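Local coordinates for putative exonuclease (Eubacterium rectale, PDB 3L0A), which is a putative exonuclease of the PDDEXK-like class that binds a zinc ion through four cysteines and probably acts as a hydrolase, at residues 35-48 and 238-250. Residues are numbered along the deposited sequence; the frame is centred on the assembly and turned at random.
With ZN (zinc ion), chain B.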
ATOM      1  N   PRO A  35      21.868   7.641   4.496  1.00 31.40           N
ATOM      2  CA  PRO A  35      22.655   8.871   4.486  1.00 30.22           C
ATOM      3  C   PRO A  35      22.953   9.310   3.037  1.00 29.21           C
ATOM      4  O   PRO A  35      22.965   8.467   2.121  1.00 28.33           O
ATOM      5  CB  PRO A  35      23.959   8.468   5.187  1.00 30.21           C
ATOM      6  CG  PRO A  35      24.073   6.998   4.991  1.00 31.01           C
ATOM      7  CD  PRO A  35      22.661   6.469   4.915  1.00 31.50           C
ATOM      8  N   CYS A  36      23.179  10.611   2.846  1.00 27.58           N
ATOM      9  CA  CYS A  36      23.650  11.146   1.569  1.00 26.74           C
ATOM     10  C   CYS A  36      24.383  12.458   1.799  1.00 25.17           C
ATOM     11  O   CYS A  36      23.762  13.495   2.066  1.00 23.87           O
ATOM     12  CB  CYS A  36      22.478  11.354   0.598  1.00 27.26           C
ATOM     13  SG  CYS A  36      22.973  11.877  -1.046  1.00 26.99           S
ATOM     14  N   GLU A  37      25.705  12.405   1.674  1.00 24.09           N
ATOM     15  CA  GLU A  37      26.577  13.558   1.958  1.00 23.51           C
ATOM     16  C   GLU A  37      26.352  14.730   0.975  1.00 22.93           C
ATOM     17  O   GLU A  37      26.274  15.896   1.372  1.00 23.50           O
ATOM     18  CB  GLU A  37      28.044  13.093   1.954  1.00 23.18           C
ATOM     19  CG  GLU A  37      28.302  11.975   2.971  1.00 23.62           C
ATOM     20  CD  GLU A  37      29.763  11.588   3.160  1.00 25.46           C
ATOM     21  OE1 GLU A  37      30.557  11.782   2.236  1.00 23.64           O
ATOM     22  OE2 GLU A  37      30.113  11.078   4.255  1.00 27.18           O
ATOM     23  N   PHE A  38      26.258  14.381  -0.302  1.00 21.68           N
ATOM     24  CA  PHE A  38      25.957  15.296  -1.388  1.00 21.43           C
ATOM     25  C   PHE A  38      24.692  16.095  -1.097  1.00 21.08           C
ATOM     26  O   PHE A  38      24.718  17.311  -1.112  1.00 20.37           O
ATOM     27  CB  PHE A  38      25.795  14.454  -2.652  1.00 21.23           C
ATOM     28  CG  PHE A  38      25.464  15.243  -3.882  1.00 23.88           C
ATOM     29  CD1 PHE A  38      26.376  16.150  -4.410  1.00 25.46           C
ATOM     30  CD2 PHE A  38      24.261  15.058  -4.536  1.00 23.50           C
ATOM     31  CE1 PHE A  38      26.060  16.879  -5.551  1.00 26.35           C
ATOM     32  CE2 PHE A  38      23.944  15.780  -5.665  1.00 24.39           C
ATOM     33  CZ  PHE A  38      24.824  16.688  -6.172  1.00 23.75           C
ATOM     34  N   TYR A  39      23.588  15.393  -0.812  1.00 20.93           N
ATOM     35  CA  TYR A  39      22.337  16.042  -0.437  1.00 20.81           C
ATOM     36  C   TYR A  39      22.535  17.062   0.661  1.00 20.81           C
ATOM     37  O   TYR A  39      21.989  18.169   0.612  1.00 19.81           O
ATOM     38  CB  TYR A  39      21.321  14.993   0.002  1.00 21.45           C
ATOM     39  CG  TYR A  39      20.073  15.503   0.700  1.00 21.79           C
ATOM     40  CD1 TYR A  39      19.080  16.171   0.007  1.00 24.27           C
ATOM     41  CD2 TYR A  39      19.883  15.273   2.051  1.00 22.21           C
ATOM     42  CE1 TYR A  39      17.907  16.624   0.651  1.00 24.23           C
ATOM     43  CE2 TYR A  39      18.705  15.700   2.718  1.00 24.74           C
ATOM     44  CZ  TYR A  39      17.728  16.376   2.011  1.00 24.76           C
ATOM     45  OH  TYR A  39      16.601  16.813   2.666  1.00 27.19           O
ATOM     46  N   GLY A  40      23.349  16.691   1.639  1.00 20.69           N
ATOM     47  CA  GLY A  40      23.638  17.564   2.744  1.00 20.77           C
ATOM     48  C   GLY A  40      24.415  18.813   2.374  1.00 20.89           C
ATOM     49  O   GLY A  40      24.228  19.875   3.003  1.00 18.73           O
HETATM   50  N   MSE A  41      25.297  18.671   1.387  1.00 20.90           N
HETATM   51  CA  MSE A  41      26.153  19.783   0.932  1.00 21.12           C
HETATM   52  C   MSE A  41      25.367  20.671  -0.036  1.00 22.09           C
HETATM   53  O   MSE A  41      25.455  21.880   0.038  1.00 21.15           O
HETATM   54  CB  MSE A  41      27.416  19.250   0.250  1.00 21.22           C
HETATM   55  CG  MSE A  41      28.420  18.611   1.209  1.00 20.26           C
HETATM   56 SE   MSE A  41      29.165  19.880   2.447  0.75 16.18          SE
HETATM   57  CE  MSE A  41      30.581  20.517   1.268  1.00 13.71           C
ATOM     58  N   GLU A  42      24.546  20.078  -0.906  1.00 23.32           N
ATOM     59  CA  GLU A  42      23.661  20.863  -1.753  1.00 24.18           C
ATOM     60  C   GLU A  42      22.606  21.687  -0.970  1.00 25.53           C
ATOM     61  O   GLU A  42      22.280  22.814  -1.365  1.00 25.43           O
ATOM     62  CB  GLU A  42      23.000  19.950  -2.775  1.00 24.86           C
ATOM     63  CG  GLU A  42      24.009  19.279  -3.680  1.00 24.66           C
ATOM     64  CD  GLU A  42      24.826  20.276  -4.450  1.00 25.59           C
ATOM     65  OE1 GLU A  42      24.281  20.877  -5.392  1.00 25.75           O
ATOM     66  OE2 GLU A  42      26.027  20.456  -4.135  1.00 26.23           O
ATOM     67  N   LYS A  43      22.095  21.159   0.142  1.00 27.07           N
ATOM     68  CA  LYS A  43      21.197  21.940   1.027  1.00 28.34           C
ATOM     69  C   LYS A  43      21.891  23.152   1.662  1.00 28.74           C
ATOM     70  O   LYS A  43      21.286  24.229   1.770  1.00 27.93           O
ATOM     71  CB  LYS A  43      20.584  21.076   2.147  1.00 28.87           C
ATOM     72  CG  LYS A  43      19.292  20.359   1.748  1.00 32.34           C
ATOM     73  CD  LYS A  43      18.756  19.422   2.894  1.00 36.25           C
ATOM     74  CE  LYS A  43      17.722  20.100   3.841  1.00 39.00           C
ATOM     75  NZ  LYS A  43      17.572  19.442   5.189  1.00 40.21           N
ATOM     76  N   LEU A  44      23.142  22.959   2.090  1.00 29.41           N
ATOM     77  CA  LEU A  44      23.956  24.021   2.678  1.00 30.48           C
ATOM     78  C   LEU A  44      24.258  25.149   1.695  1.00 31.24           C
ATOM     79  O   LEU A  44      24.038  26.309   2.027  1.00 31.42           O
ATOM     80  CB  LEU A  44      25.277  23.443   3.195  1.00 30.74           C
ATOM     81  CG  LEU A  44      25.200  22.538   4.417  1.00 30.66           C
ATOM     82  CD1 LEU A  44      26.414  21.605   4.436  1.00 30.91           C
ATOM     83  CD2 LEU A  44      25.103  23.390   5.701  1.00 30.46           C
ATOM     84  N   ASN A  45      24.785  24.792   0.512  1.00 32.47           N
ATOM     85  CA  ASN A  45      25.036  25.730  -0.614  1.00 33.56           C
ATOM     86  C   ASN A  45      23.809  26.537  -1.025  1.00 33.72           C
ATOM     87  O   ASN A  45      23.938  27.607  -1.620  1.00 33.65           O
ATOM     88  CB  ASN A  45      25.415  24.982  -1.918  1.00 34.40           C
ATOM     89  CG  ASN A  45      26.707  24.164  -1.829  1.00 35.74           C
ATOM     90  OD1 ASN A  45      27.568  24.378  -0.961  1.00 39.61           O
ATOM     91  ND2 ASN A  45      26.839  23.213  -2.759  1.00 34.21           N
ATOM     92  N   GLY A  46      22.623  25.981  -0.779  1.00 34.19           N
ATOM     93  CA  GLY A  46      21.379  26.561  -1.282  1.00 34.63           C
ATOM     94  C   GLY A  46      21.064  26.183  -2.722  1.00 35.06           C
ATOM     95  O   GLY A  46      20.316  26.875  -3.391  1.00 35.07           O
ATOM     96  N   ARG A  47      21.622  25.078  -3.205  1.00 35.80           N
ATOM     97  CA  ARG A  47      21.370  24.636  -4.583  1.00 36.72           C
ATOM     98  C   ARG A  47      20.321  23.535  -4.658  1.00 36.62           C
ATOM     99  O   ARG A  47      19.939  23.119  -5.752  1.00 36.82           O
ATOM    100  CB  ARG A  47      22.667  24.168  -5.227  1.00 36.80           C
ATOM    101  CG  ARG A  47      23.751  25.199  -5.110  1.00 39.04           C
ATOM    102  CD  ARG A  47      24.887  24.931  -6.049  1.00 40.88           C
ATOM    103  NE  ARG A  47      25.471  23.632  -5.769  1.00 43.75           N
ATOM    104  CZ  ARG A  47      26.578  23.172  -6.339  1.00 48.73           C
ATOM    105  NH1 ARG A  47      27.255  23.913  -7.226  1.00 50.27           N
ATOM    106  NH2 ARG A  47      27.028  21.960  -6.019  1.00 50.01           N
ATOM    107  N   TRP A  48      19.877  23.069  -3.490  1.00 36.49           N
ATOM    108  CA  TRP A  48      18.779  22.134  -3.374  1.00 36.43           C
ATOM    109  C   TRP A  48      17.904  22.555  -2.191  1.00 37.65           C
ATOM    110  O   TRP A  48      18.413  22.588  -1.063  1.00 38.13           O
ATOM    111  CB  TRP A  48      19.308  20.715  -3.156  1.00 35.83           C
ATOM    112  CG  TRP A  48      18.213  19.735  -3.192  1.00 33.53           C
ATOM    113  CD1 TRP A  48      17.615  19.150  -2.139  1.00 32.11           C
ATOM    114  CD2 TRP A  48      17.527  19.274  -4.352  1.00 32.85           C
ATOM    115  NE1 TRP A  48      16.597  18.334  -2.557  1.00 30.18           N
ATOM    116  CE2 TRP A  48      16.529  18.394  -3.923  1.00 32.49           C
ATOM    117  CE3 TRP A  48      17.674  19.515  -5.724  1.00 34.07           C
ATOM    118  CZ2 TRP A  48      15.661  17.755  -4.811  1.00 33.28           C
ATOM    119  CZ3 TRP A  48      16.814  18.879  -6.610  1.00 34.63           C
ATOM    120  CH2 TRP A  48      15.823  18.006  -6.146  1.00 34.15           C
ATOM    121  N   PRO A 238      32.034  14.847  -1.205  1.00 29.87           N
ATOM    122  CA  PRO A 238      30.901  14.102  -0.629  1.00 29.58           C
ATOM    123  C   PRO A 238      30.445  12.940  -1.494  1.00 29.03           C
ATOM    124  O   PRO A 238      30.369  13.085  -2.700  1.00 28.67           O
ATOM    125  CB  PRO A 238      29.782  15.143  -0.624  1.00 29.79           C
ATOM    126  CG  PRO A 238      30.131  16.073  -1.765  1.00 29.62           C
ATOM    127  CD  PRO A 238      31.621  16.183  -1.677  1.00 29.82           C
ATOM    128  N   ASP A 239      30.123  11.809  -0.883  1.00 29.30           N
ATOM    129  CA  ASP A 239      29.510  10.704  -1.631  1.00 30.01           C
ATOM    130  C   ASP A 239      28.035  10.984  -1.945  1.00 28.90           C
ATOM    131  O   ASP A 239      27.356  11.690  -1.220  1.00 28.68           O
ATOM    132  CB  ASP A 239      29.601   9.391  -0.838  1.00 30.68           C
ATOM    133  CG  ASP A 239      31.051   8.941  -0.593  1.00 33.28           C
ATOM    134  OD1 ASP A 239      31.960   9.195  -1.440  1.00 33.00           O
ATOM    135  OD2 ASP A 239      31.259   8.310   0.470  1.00 35.82           O
ATOM    136  N   ARG A 240      27.551  10.386  -3.022  1.00 28.86           N
ATOM    137  CA  ARG A 240      26.148  10.459  -3.417  1.00 28.32           C
ATOM    138  C   ARG A 240      25.489   9.123  -3.183  1.00 28.32           C
ATOM    139  O   ARG A 240      26.006   8.111  -3.632  1.00 27.28           O
ATOM    140  CB  ARG A 240      26.065  10.769  -4.903  1.00 28.35           C
ATOM    141  CG  ARG A 240      26.706  12.069  -5.308  1.00 27.93           C
ATOM    142  CD  ARG A 240      26.335  12.433  -6.736  1.00 28.53           C
ATOM    143  NE  ARG A 240      26.967  13.685  -7.178  1.00 29.22           N
ATOM    144  CZ  ARG A 240      26.677  14.311  -8.317  1.00 30.18           C
ATOM    145  NH1 ARG A 240      25.781  13.815  -9.160  1.00 31.13           N
ATOM    146  NH2 ARG A 240      27.303  15.432  -8.641  1.00 32.51           N
ATOM    147  N   CYS A 241      24.337   9.108  -2.501  1.00 28.72           N
ATOM    148  CA  CYS A 241      23.627   7.862  -2.263  1.00 28.31           C
ATOM    149  C   CYS A 241      23.078   7.369  -3.575  1.00 27.88           C
ATOM    150  O   CYS A 241      22.843   6.181  -3.739  1.00 28.12           O
ATOM    151  CB  CYS A 241      22.492   8.031  -1.251  1.00 28.68           C
ATOM    152  SG  CYS A 241      21.058   9.008  -1.819  1.00 29.06           S
ATOM    153  N   GLU A 242      22.858   8.289  -4.503  1.00 27.02           N
ATOM    154  CA  GLU A 242      22.261   7.970  -5.790  1.00 26.58           C
ATOM    155  C   GLU A 242      20.841   7.383  -5.656  1.00 25.99           C
ATOM    156  O   GLU A 242      20.329   6.802  -6.600  1.00 26.03           O
ATOM    157  CB  GLU A 242      23.167   7.047  -6.635  1.00 26.76           C
ATOM    158  CG  GLU A 242      24.558   7.614  -6.983  1.00 28.46           C
ATOM    159  CD  GLU A 242      24.530   8.717  -8.073  1.00 29.97           C
ATOM    160  OE1 GLU A 242      23.451   9.145  -8.550  1.00 32.09           O
ATOM    161  OE2 GLU A 242      25.614   9.167  -8.457  1.00 32.21           O
ATOM    162  N   LEU A 243      20.201   7.577  -4.514  1.00 26.23           N
ATOM    163  CA  LEU A 243      18.854   7.090  -4.302  1.00 26.57           C
ATOM    164  C   LEU A 243      17.855   8.170  -3.841  1.00 26.71           C
ATOM    165  O   LEU A 243      16.724   7.843  -3.500  1.00 27.67           O
ATOM    166  CB  LEU A 243      18.885   5.929  -3.272  1.00 27.04           C
ATOM    167  CG  LEU A 243      19.614   4.644  -3.736  1.00 26.75           C
ATOM    168  CD1 LEU A 243      19.674   3.574  -2.601  1.00 25.02           C
ATOM    169  CD2 LEU A 243      18.936   4.046  -4.988  1.00 22.86           C
ATOM    170  N   CYS A 244      18.260   9.442  -3.814  1.00 25.85           N
ATOM    171  CA  CYS A 244      17.392  10.522  -3.371  1.00 24.88           C
ATOM    172  C   CYS A 244      17.105  11.426  -4.575  1.00 24.75           C
ATOM    173  O   CYS A 244      17.724  11.302  -5.646  1.00 25.65           O
ATOM    174  CB  CYS A 244      18.069  11.310  -2.226  1.00 25.21           C
ATOM    175  SG  CYS A 244      19.558  12.208  -2.760  1.00 26.23           S
ATOM    176  N   ASP A 245      16.158  12.332  -4.418  1.00 23.99           N
ATOM    177  CA  ASP A 245      15.710  13.187  -5.508  1.00 23.85           C
ATOM    178  C   ASP A 245      16.832  14.145  -5.956  1.00 23.45           C
ATOM    179  O   ASP A 245      17.015  14.391  -7.172  1.00 22.56           O
ATOM    180  CB  ASP A 245      14.436  13.961  -5.105  1.00 24.35           C
ATOM    181  CG  ASP A 245      13.126  13.102  -5.162  1.00 28.44           C
ATOM    182  OD1 ASP A 245      12.998  12.150  -5.981  1.00 28.79           O
ATOM    183  OD2 ASP A 245      12.173  13.447  -4.416  1.00 32.51           O
ATOM    184  N   CYS A 246      17.596  14.657  -4.986  1.00 23.31           N
ATOM    185  CA  CYS A 246      18.757  15.547  -5.266  1.00 23.46           C
ATOM    186  C   CYS A 246      19.767  14.834  -6.145  1.00 22.70           C
ATOM    187  O   CYS A 246      20.170  15.344  -7.177  1.00 21.71           O
ATOM    188  CB  CYS A 246      19.450  16.017  -3.962  1.00 23.74           C
ATOM    189  SG  CYS A 246      20.880  17.087  -4.178  1.00 26.08           S
ATOM    190  N   CYS A 247      20.138  13.628  -5.728  1.00 21.95           N
ATOM    191  CA  CYS A 247      21.019  12.788  -6.530  1.00 21.49           C
ATOM    192  C   CYS A 247      20.506  12.607  -7.954  1.00 20.61           C
ATOM    193  O   CYS A 247      21.267  12.700  -8.908  1.00 19.43           O
ATOM    194  CB  CYS A 247      21.234  11.433  -5.852  1.00 21.82           C
ATOM    195  SG  CYS A 247      22.637  11.401  -4.715  1.00 23.30           S
ATOM    196  N   ARG A 248      19.210  12.373  -8.098  1.00 19.81           N
ATOM    197  CA  ARG A 248      18.639  12.080  -9.403  1.00 19.33           C
ATOM    198  C   ARG A 248      18.574  13.314 -10.291  1.00 18.95           C
ATOM    199  O   ARG A 248      18.825  13.229 -11.491  1.00 17.76           O
ATOM    200  CB  ARG A 248      17.247  11.448  -9.272  1.00 20.20           C
ATOM    201  CG  ARG A 248      17.239  10.069  -8.564  1.00 21.17           C
ATOM    202  CD  ARG A 248      15.963   9.301  -8.790  1.00 19.75           C
ATOM    203  NE  ARG A 248      14.978   9.652  -7.788  1.00 17.89           N
ATOM    204  CZ  ARG A 248      14.929   9.142  -6.572  1.00 20.90           C
ATOM    205  NH1 ARG A 248      15.784   8.225  -6.159  1.00 23.59           N
ATOM    206  NH2 ARG A 248      14.004   9.564  -5.749  1.00 23.11           N
ATOM    207  N   HIS A 249      18.208  14.445  -9.706  1.00 19.88           N
ATOM    208  CA  HIS A 249      18.222  15.734 -10.413  1.00 20.74           C
ATOM    209  C   HIS A 249      19.585  16.078 -10.963  1.00 19.93           C
ATOM    210  O   HIS A 249      19.705  16.621 -12.040  1.00 19.24           O
ATOM    211  CB  HIS A 249      17.804  16.871  -9.480  1.00 21.61           C
ATOM    212  CG  HIS A 249      17.755  18.200 -10.162  1.00 25.48           C
ATOM    213  ND1 HIS A 249      16.642  18.641 -10.844  1.00 30.02           N
ATOM    214  CD2 HIS A 249      18.692  19.170 -10.299  1.00 30.14           C
ATOM    215  CE1 HIS A 249      16.884  19.841 -11.343  1.00 33.32           C
ATOM    216  NE2 HIS A 249      18.126  20.181 -11.038  1.00 31.85           N
ATOM    217  N   ASN A 250      20.614  15.763 -10.187  1.00 19.36           N
ATOM    218  CA  ASN A 250      21.991  16.112 -10.537  1.00 18.52           C
ATOM    219  C   ASN A 250      22.786  15.084 -11.352  1.00 18.02           C
ATOM    220  O   ASN A 250      23.918  15.341 -11.702  1.00 16.06           O
ATOM    221  CB  ASN A 250      22.728  16.441  -9.235  1.00 18.28           C
ATOM    222  CG  ASN A 250      22.335  17.783  -8.684  1.00 18.37           C
ATOM    223  OD1 ASN A 250      22.878  18.795  -9.102  1.00 17.24           O
ATOM    224  ND2 ASN A 250      21.399  17.806  -7.730  1.00 17.94           N
TER
HETATM  225 ZN    ZN B 266      21.541  11.179  -2.505  1.00 51.10          ZN
HETATM  226  O   HOH W   1      21.642  20.483  -5.972  1.00 18.09           O
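The side chain of C36 swings opposite its own nitrogen (chi1 -175°), which carries SG to the zinc ion that C241, C244 and C247 bind from the other segment. Cysteine suits all four places, because a soft, short-armed thiolate can hold zinc and accept backbone N-H groups as well: C36 SG lies 2.2 Å from ZN, takes a nearly straight bond from C241 N (3.4 Å), and N-caps helix 37-45 through Y39 N. C244 SG caps helix 245-250 likewise through C247 N, and these donors would probably temper the thiolates' charge. Further along the loop, F38 N donates to D239 O (3.0 Å), while E37 OE1 accepts from D239 N on its anti side and also pairs with R227. F38, its CG turned away from N, offers one face to R240, whose extended chain lays the guanidinium on it as a cation-pi stack with planes 22° apart; phenylalanine suits the place because E42 CG covers the opposite face and the N250 amide meets the edge. C246, not a zinc ligand, is small enough to wedge between aromatics: its SG touches F38 CE2 at 3.6 Å and sits over the five-membered ring of W48, 4.2 Å from the centroid, the wide indole also spanning C246 CA. An alanine in place of W48 is likely to leave C246 and H249 CB facing a gap, with D50 missing its NE1 donor. Two capped helices, crossing at 82°, are thus tied by a Cys4 zinc site in which C36 joins the CxxCxxC run of C241, C244 and C247.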